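Local coordinates for regulatory Subunit of Protein Kinase A (cAMP-dependent) from Euglena gracilis (Euglena gracilis, PDB 6RSX) that binds cyclic AMP in two tandem domains and probably restrains the kinase's catalytic subunit until the nucleotide arrives, at residues Lys155-Ala164 against Tyr175-Pro186. Residues are numbered along the deposited sequence; the frame is centred on the assembly and turned at random.
Sequences KRRQYEDFLA and YERMTMADALQP. With CMP (adenosine-3',5'-cyclic-monophosphate), chain B.
At the junction between the two cyclic-nucleotide-binding domains, helix 149-165 leaves the first and packs across helix 174-183, which leads into strand 185-189 of the second, a worked example of charged side chains and apolar packing sharing one helix crossing. Arg156 meets Asp182 side-on: NE bonds OD1 at 2.8 Å and NH2 reaches the syn lone pair of OD2 at 2.6 Å, both nearly straight, with guanidinium and carboxylate almost coplanar (21°). Met178 CB lies over one guanidinium face. NH2 also pairs with Glu115, which itself hydrogen-bonds the cyclic AMP and Tyr175 OH, while the Tyr175 ring lies face-on against the adenine. Arg156 thus stands one shell behind the nucleotide pocket of the first domain, with Asp182 behind it. With Arg156 cut back to an alanine, the buried Asp182 carboxylate would probably be left without its cationic mate and Glu115 be less firmly positioned. The axes cross at 113°, 8.5 Å apart, and Ala181 enters as a knob among Lys155, Arg156, Tyr159 and Leu163. The two methyls of Leu163 divide, CD1 on Ala181 CB and CD2 3.7 Å from Leu184 CD1. Lys155, with CG opposite the backbone N (chi1 -179°) and the chain then turned at chi2, brings NZ to Ala181 O at 3.0 Å and, weakly, Asp182 O, where its charge probably suits the helix dipole's negative end; just beyond the helix it meets Leu184 O at a doubtfully short 2.5 Å.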
ATOM      1  N   LYS A 155       9.718  -3.899  -7.675  1.00 41.46           N
ATOM      2  CA  LYS A 155       8.292  -3.592  -7.769  1.00 42.37           C
ATOM      3  C   LYS A 155       8.068  -2.093  -7.946  1.00 43.80           C
ATOM      4  O   LYS A 155       7.229  -1.661  -8.756  1.00 42.90           O
ATOM      5  CB  LYS A 155       7.591  -4.118  -6.516  1.00 38.30           C
ATOM      6  CG  LYS A 155       6.057  -3.882  -6.474  1.00 36.85           C
ATOM      7  CD  LYS A 155       5.314  -5.114  -6.881  1.00 42.95           C
ATOM      8  CE  LYS A 155       3.784  -4.852  -6.857  1.00 33.53           C
ATOM      9  NZ  LYS A 155       3.193  -4.888  -5.469  1.00 39.99           N
ATOM     10  N   ARG A 156       8.820  -1.270  -7.202  1.00 36.46           N
ATOM     11  CA  ARG A 156       8.619   0.165  -7.328  1.00 35.71           C
ATOM     12  C   ARG A 156       9.038   0.649  -8.705  1.00 40.09           C
ATOM     13  O   ARG A 156       8.350   1.486  -9.318  1.00 38.71           O
ATOM     14  CB  ARG A 156       9.370   0.899  -6.223  1.00 37.70           C
ATOM     15  CG  ARG A 156       8.747   0.684  -4.837  1.00 40.18           C
ATOM     16  CD  ARG A 156       9.602   1.276  -3.710  1.00 40.89           C
ATOM     17  NE  ARG A 156       8.904   1.131  -2.428  1.00 38.43           N
ATOM     18  CZ  ARG A 156       9.214   1.804  -1.321  1.00 41.88           C
ATOM     19  NH1 ARG A 156      10.230   2.670  -1.329  1.00 38.70           N
ATOM     20  NH2 ARG A 156       8.511   1.613  -0.206  1.00 41.09           N
ATOM     21  N   ARG A 157      10.165   0.138  -9.208  0.58 42.12           N
ATOM     22  CA  ARG A 157      10.622   0.485 -10.548  0.58 44.09           C
ATOM     23  C   ARG A 157       9.608   0.058 -11.596  0.58 44.15           C
ATOM     24  O   ARG A 157       9.266   0.825 -12.502  0.58 45.49           O
ATOM     25  CB  ARG A 157      11.975  -0.173 -10.826  0.58 46.80           C
ATOM     26  CG  ARG A 157      12.406  -0.114 -12.285  0.58 44.54           C
ATOM     27  CD  ARG A 157      13.912  -0.300 -12.384  0.58 51.55           C
ATOM     28  NE  ARG A 157      14.376  -0.155 -13.759  0.58 59.72           N
ATOM     29  CZ  ARG A 157      14.957  -1.123 -14.458  0.58 61.10           C
ATOM     30  NH1 ARG A 157      15.336  -0.903 -15.712  0.58 63.11           N
ATOM     31  NH2 ARG A 157      15.170  -2.309 -13.900  0.58 63.87           N
ATOM     32  N   GLN A 158       9.117  -1.172 -11.488  1.00 42.05           N
ATOM     33  CA  GLN A 158       8.261  -1.712 -12.536  1.00 43.64           C
ATOM     34  C   GLN A 158       6.958  -0.947 -12.680  1.00 48.27           C
ATOM     35  O   GLN A 158       6.395  -0.903 -13.775  1.00 45.64           O
ATOM     36  CB  GLN A 158       8.000  -3.189 -12.277  1.00 44.77           C
ATOM     37  CG  GLN A 158       9.286  -3.982 -12.491  1.00 52.94           C
ATOM     38  CD  GLN A 158       9.126  -5.472 -12.229  1.00 63.33           C
ATOM     39  OE1 GLN A 158       8.324  -5.891 -11.388  1.00 65.27           O
ATOM     40  NE2 GLN A 158       9.906  -6.280 -12.949  1.00 69.50           N
ATOM     41  N   TYR A 159       6.469  -0.318 -11.619  1.00 41.13           N
ATOM     42  CA  TYR A 159       5.183   0.362 -11.709  1.00 41.35           C
ATOM     43  C   TYR A 159       5.304   1.882 -11.773  1.00 44.38           C
ATOM     44  O   TYR A 159       4.282   2.571 -11.801  1.00 42.04           O
ATOM     45  CB  TYR A 159       4.308  -0.071 -10.533  1.00 46.29           C
ATOM     46  CG  TYR A 159       3.744  -1.462 -10.730  1.00 48.54           C
ATOM     47  CD1 TYR A 159       2.573  -1.657 -11.456  1.00 53.36           C
ATOM     48  CD2 TYR A 159       4.403  -2.582 -10.242  1.00 46.19           C
ATOM     49  CE1 TYR A 159       2.049  -2.931 -11.662  1.00 49.73           C
ATOM     50  CE2 TYR A 159       3.882  -3.866 -10.433  1.00 50.86           C
ATOM     51  CZ  TYR A 159       2.689  -4.022 -11.147  1.00 52.07           C
ATOM     52  OH  TYR A 159       2.162  -5.274 -11.358  1.00 52.20           O
ATOM     53  N   GLU A 160       6.529   2.421 -11.858  1.00 45.41           N
ATOM     54  CA  GLU A 160       6.688   3.870 -11.801  1.00 46.66           C
ATOM     55  C   GLU A 160       5.993   4.551 -12.971  1.00 45.14           C
ATOM     56  O   GLU A 160       5.195   5.470 -12.775  1.00 46.61           O
ATOM     57  CB  GLU A 160       8.175   4.242 -11.754  1.00 52.37           C
ATOM     58  CG  GLU A 160       8.576   4.964 -10.467  1.00 66.08           C
ATOM     59  CD  GLU A 160       7.518   5.969  -9.970  1.00 79.36           C
ATOM     60  OE1 GLU A 160       6.874   5.704  -8.925  1.00 77.96           O
ATOM     61  OE2 GLU A 160       7.330   7.024 -10.622  1.00 84.71           O
ATOM     62  N   ASP A 161       6.287   4.122 -14.201  1.00 45.18           N
ATOM     63  CA  ASP A 161       5.650   4.747 -15.362  1.00 55.99           C
ATOM     64  C   ASP A 161       4.125   4.675 -15.263  1.00 51.50           C
ATOM     65  O   ASP A 161       3.423   5.672 -15.492  1.00 50.96           O
ATOM     66  CB  ASP A 161       6.133   4.088 -16.660  1.00 52.92           C
ATOM     67  CG  ASP A 161       7.605   4.334 -16.927  0.38 56.84           C
ATOM     68  OD1 ASP A 161       8.147   5.322 -16.379  0.67 55.72           O
ATOM     69  OD2 ASP A 161       8.216   3.539 -17.678  0.88 65.41           O
ATOM     70  N   PHE A 162       3.597   3.499 -14.912  1.00 47.03           N
ATOM     71  CA  PHE A 162       2.147   3.341 -14.822  1.00 43.68           C
ATOM     72  C   PHE A 162       1.542   4.360 -13.863  1.00 46.62           C
ATOM     73  O   PHE A 162       0.593   5.075 -14.210  1.00 47.13           O
ATOM     74  CB  PHE A 162       1.807   1.913 -14.388  1.00 45.39           C
ATOM     75  CG  PHE A 162       0.321   1.628 -14.341  1.00 47.65           C
ATOM     76  CD1 PHE A 162      -0.419   1.571 -15.508  1.00 46.32           C
ATOM     77  CD2 PHE A 162      -0.323   1.410 -13.133  1.00 50.30           C
ATOM     78  CE1 PHE A 162      -1.795   1.307 -15.472  1.00 47.44           C
ATOM     79  CE2 PHE A 162      -1.684   1.141 -13.090  1.00 51.90           C
ATOM     80  CZ  PHE A 162      -2.422   1.098 -14.254  1.00 47.82           C
ATOM     81  N   LEU A 163       2.092   4.452 -12.650  1.00 46.86           N
ATOM     82  CA  LEU A 163       1.506   5.328 -11.643  1.00 50.11           C
ATOM     83  C   LEU A 163       1.625   6.795 -12.037  1.00 52.63           C
ATOM     84  O   LEU A 163       0.760   7.605 -11.678  1.00 51.45           O
ATOM     85  CB  LEU A 163       2.164   5.073 -10.281  1.00 53.40           C
ATOM     86  CG  LEU A 163       2.029   3.619  -9.814  1.00 47.01           C
ATOM     87  CD1 LEU A 163       2.917   3.302  -8.595  1.00 52.17           C
ATOM     88  CD2 LEU A 163       0.593   3.304  -9.531  1.00 49.82           C
ATOM     89  N   ALA A 164       2.660   7.146 -12.797  1.00 46.65           N
ATOM     90  CA  ALA A 164       2.817   8.527 -13.239  1.00 51.12           C
ATOM     91  C   ALA A 164       1.832   8.916 -14.338  1.00 56.14           C
ATOM     92  O   ALA A 164       1.540  10.108 -14.482  1.00 58.84           O
ATOM     93  CB  ALA A 164       4.244   8.774 -13.723  1.00 56.00           C
ATOM     94  N   TYR A 175       6.571   9.977  -3.033  1.00 39.66           N
ATOM     95  CA  TYR A 175       6.681   8.866  -2.090  1.00 40.43           C
ATOM     96  C   TYR A 175       5.374   8.078  -2.023  1.00 35.39           C
ATOM     97  O   TYR A 175       5.398   6.846  -1.869  1.00 36.56           O
ATOM     98  CB  TYR A 175       7.054   9.353  -0.690  1.00 38.22           C
ATOM     99  CG  TYR A 175       7.357   8.199   0.207  1.00 36.54           C
ATOM    100  CD1 TYR A 175       8.524   7.443   0.025  1.00 35.67           C
ATOM    101  CD2 TYR A 175       6.528   7.872   1.249  1.00 35.82           C
ATOM    102  CE1 TYR A 175       8.796   6.354   0.830  1.00 33.77           C
ATOM    103  CE2 TYR A 175       6.775   6.779   2.063  1.00 34.97           C
ATOM    104  CZ  TYR A 175       7.934   6.038   1.884  1.00 31.43           C
ATOM    105  OH  TYR A 175       8.188   4.942   2.703  1.00 33.31           O
ATOM    106  N   GLU A 176       4.240   8.775  -2.138  1.00 38.41           N
ATOM    107  CA  GLU A 176       2.950   8.090  -2.212  1.00 40.66           C
ATOM    108  C   GLU A 176       2.899   7.136  -3.402  1.00 39.10           C
ATOM    109  O   GLU A 176       2.348   6.030  -3.293  1.00 40.07           O
ATOM    110  CB  GLU A 176       1.807   9.116  -2.247  1.00 44.39           C
ATOM    111  CG  GLU A 176       1.502   9.671  -0.873  1.00 42.79           C
ATOM    112  CD  GLU A 176       0.545  10.860  -0.897  1.00 46.03           C
ATOM    113  OE1 GLU A 176       0.397  11.530  -1.950  1.00 46.21           O
ATOM    114  OE2 GLU A 176      -0.054  11.123   0.157  1.00 51.71           O
ATOM    115  N   ARG A 177       3.504   7.510  -4.533  1.00 39.23           N
ATOM    116  CA  ARG A 177       3.606   6.571  -5.655  1.00 41.62           C
ATOM    117  C   ARG A 177       4.363   5.300  -5.275  1.00 43.66           C
ATOM    118  O   ARG A 177       3.984   4.199  -5.688  1.00 40.31           O
ATOM    119  CB  ARG A 177       4.286   7.228  -6.863  1.00 44.44           C
ATOM    120  CG  ARG A 177       3.399   8.233  -7.577  1.00 46.85           C
ATOM    121  CD  ARG A 177       4.088   8.884  -8.791  1.00 52.46           C
ATOM    122  NE  ARG A 177       3.076   9.649  -9.502  1.00 71.77           N
ATOM    123  CZ  ARG A 177       2.613  10.830  -9.088  1.00 81.87           C
ATOM    124  NH1 ARG A 177       3.123  11.386  -7.990  1.00 83.46           N
ATOM    125  NH2 ARG A 177       1.648  11.460  -9.765  1.00 71.87           N
ATOM    126  N   MET A 178       5.453   5.435  -4.507  0.53 38.59           N
ATOM    127  CA  MET A 178       6.215   4.259  -4.111  0.53 36.32           C
ATOM    128  C   MET A 178       5.387   3.329  -3.236  0.53 34.33           C
ATOM    129  O   MET A 178       5.427   2.106  -3.407  0.53 35.94           O
ATOM    130  CB  MET A 178       7.490   4.686  -3.371  0.53 35.04           C
ATOM    131  CG  MET A 178       8.247   5.772  -4.079  0.53 35.81           C
ATOM    132  SD  MET A 178       9.891   5.958  -3.339  0.53 48.31           S
ATOM    133  CE  MET A 178      10.794   4.519  -3.943  0.53 43.66           C
ATOM    134  N   THR A 179       4.666   3.880  -2.265  1.00 33.29           N
ATOM    135  CA  THR A 179       3.906   3.021  -1.363  1.00 37.26           C
ATOM    136  C   THR A 179       2.703   2.432  -2.093  1.00 33.81           C
ATOM    137  O   THR A 179       2.282   1.312  -1.792  1.00 34.16           O
ATOM    138  CB  THR A 179       3.474   3.801  -0.121  1.00 40.13           C
ATOM    139  OG1 THR A 179       2.777   4.958  -0.532  1.00 42.83           O
ATOM    140  CG2 THR A 179       4.679   4.275   0.658  1.00 41.02           C
ATOM    141  N   MET A 180       2.199   3.149  -3.093  1.00 36.74           N
ATOM    142  CA  MET A 180       1.128   2.595  -3.921  1.00 38.24           C
ATOM    143  C   MET A 180       1.657   1.412  -4.719  1.00 36.65           C
ATOM    144  O   MET A 180       1.031   0.345  -4.755  1.00 36.64           O
ATOM    145  CB  MET A 180       0.550   3.684  -4.832  1.00 34.68           C
ATOM    146  CG  MET A 180      -0.610   3.173  -5.737  1.00 36.95           C
ATOM    147  SD  MET A 180      -2.031   2.563  -4.806  1.00 39.25           S
ATOM    148  CE  MET A 180      -2.587   4.029  -3.995  1.00 39.89           C
ATOM    149  N   ALA A 181       2.853   1.556  -5.304  1.00 35.33           N
ATOM    150  CA  ALA A 181       3.458   0.429  -5.988  1.00 34.95           C
ATOM    151  C   ALA A 181       3.628  -0.764  -5.064  1.00 37.69           C
ATOM    152  O   ALA A 181       3.388  -1.900  -5.483  1.00 36.76           O
ATOM    153  CB  ALA A 181       4.802   0.834  -6.590  1.00 39.58           C
ATOM    154  N   ASP A 182       4.106  -0.549  -3.821  1.00 33.58           N
ATOM    155  CA  ASP A 182       4.246  -1.675  -2.897  1.00 37.73           C
ATOM    156  C   ASP A 182       2.929  -2.435  -2.761  1.00 38.86           C
ATOM    157  O   ASP A 182       2.913  -3.678  -2.698  1.00 37.34           O
ATOM    158  CB  ASP A 182       4.659  -1.189  -1.498  1.00 39.85           C
ATOM    159  CG  ASP A 182       6.047  -0.535  -1.460  1.00 39.59           C
ATOM    160  OD1 ASP A 182       6.864  -0.768  -2.373  1.00 36.86           O
ATOM    161  OD2 ASP A 182       6.315   0.199  -0.477  1.00 40.27           O
ATOM    162  N   ALA A 183       1.831  -1.692  -2.651  1.00 35.93           N
ATOM    163  CA  ALA A 183       0.532  -2.249  -2.277  1.00 40.58           C
ATOM    164  C   ALA A 183      -0.192  -2.915  -3.448  1.00 39.09           C
ATOM    165  O   ALA A 183      -0.935  -3.876  -3.235  1.00 40.41           O
ATOM    166  CB  ALA A 183      -0.358  -1.149  -1.694  1.00 39.66           C
ATOM    167  N   LEU A 184       0.026  -2.457  -4.681  1.00 37.71           N
ATOM    168  CA  LEU A 184      -0.734  -2.988  -5.819  1.00 39.71           C
ATOM    169  C   LEU A 184      -0.403  -4.463  -6.087  1.00 38.88           C
ATOM    170  O   LEU A 184       0.753  -4.889  -6.061  1.00 40.54           O
ATOM    171  CB  LEU A 184      -0.465  -2.139  -7.068  1.00 37.23           C
ATOM    172  CG  LEU A 184      -1.058  -0.731  -7.022  1.00 34.77           C
ATOM    173  CD1 LEU A 184      -0.471   0.093  -8.145  1.00 41.13           C
ATOM    174  CD2 LEU A 184      -2.618  -0.801  -7.139  1.00 39.29           C
ATOM    175  N   GLN A 185      -1.439  -5.260  -6.358  1.00 38.44           N
ATOM    176  CA  GLN A 185      -1.280  -6.683  -6.631  1.00 38.65           C
ATOM    177  C   GLN A 185      -1.666  -6.985  -8.077  1.00 45.20           C
ATOM    178  O   GLN A 185      -2.797  -6.655  -8.484  1.00 39.44           O
ATOM    179  CB  GLN A 185      -2.162  -7.484  -5.672  1.00 44.73           C
ATOM    180  CG  GLN A 185      -1.941  -7.143  -4.213  1.00 47.38           C
ATOM    181  CD  GLN A 185      -0.554  -7.529  -3.767  1.00 53.10           C
ATOM    182  OE1 GLN A 185      -0.091  -8.637  -4.051  1.00 56.48           O
ATOM    183  NE2 GLN A 185       0.135  -6.617  -3.075  1.00 56.80           N
ATOM    184  N   PRO A 186      -0.805  -7.619  -8.876  1.00 38.92           N
ATOM    185  CA  PRO A 186      -1.189  -7.942 -10.259  1.00 44.77           C
ATOM    186  C   PRO A 186      -2.248  -9.035 -10.296  1.00 45.64           C
ATOM    187  O   PRO A 186      -2.219  -9.972  -9.494  1.00 45.37           O
ATOM    188  CB  PRO A 186       0.118  -8.419 -10.887  1.00 50.95           C
ATOM    189  CG  PRO A 186       0.906  -8.948  -9.702  1.00 51.96           C
ATOM    190  CD  PRO A 186       0.584  -8.015  -8.582  1.00 39.70           C
TER
HETATM  191  P   CMP B 501      14.498   6.883   4.648  1.00 30.07           P
HETATM  192  O1P CMP B 501      15.524   5.714   4.840  1.00 30.96           O
HETATM  193  O2P CMP B 501      14.705   7.995   3.708  1.00 26.91           O
HETATM  194  O5' CMP B 501      14.315   7.630   6.061  1.00 28.73           O
HETATM  195  C5' CMP B 501      13.164   8.430   6.325  1.00 31.06           C
HETATM  196  C4' CMP B 501      11.966   7.597   5.977  1.00 29.54           C
HETATM  197  O4' CMP B 501      10.710   8.281   6.086  1.00 30.66           O
HETATM  198  C3' CMP B 501      11.955   7.131   4.544  1.00 30.37           C
HETATM  199  O3' CMP B 501      12.976   6.193   4.289  1.00 29.99           O
HETATM  200  C2' CMP B 501      10.527   6.603   4.379  1.00 30.34           C
HETATM  201  O2' CMP B 501      10.480   5.268   4.854  1.00 31.14           O
HETATM  202  C1' CMP B 501       9.745   7.527   5.355  1.00 31.51           C
HETATM  203  N9  CMP B 501       8.853   8.478   4.701  1.00 31.24           N
HETATM  204  C8  CMP B 501       7.535   8.688   5.044  1.00 32.51           C
HETATM  205  N7  CMP B 501       7.058   9.658   4.285  1.00 32.42           N
HETATM  206  C5  CMP B 501       8.042  10.020   3.450  1.00 34.07           C
HETATM  207  C6  CMP B 501       8.012  10.963   2.459  1.00 36.45           C
HETATM  208  N6  CMP B 501       6.960  11.842   2.006  1.00 39.36           N
HETATM  209  N1  CMP B 501       9.060  11.185   1.698  1.00 34.87           N
HETATM  210  C2  CMP B 501      10.202  10.478   1.962  1.00 34.70           C
HETATM  211  N3  CMP B 501      10.255   9.516   2.942  1.00 31.25           N
HETATM  212  C4  CMP B 501       9.155   9.308   3.698  1.00 32.91           C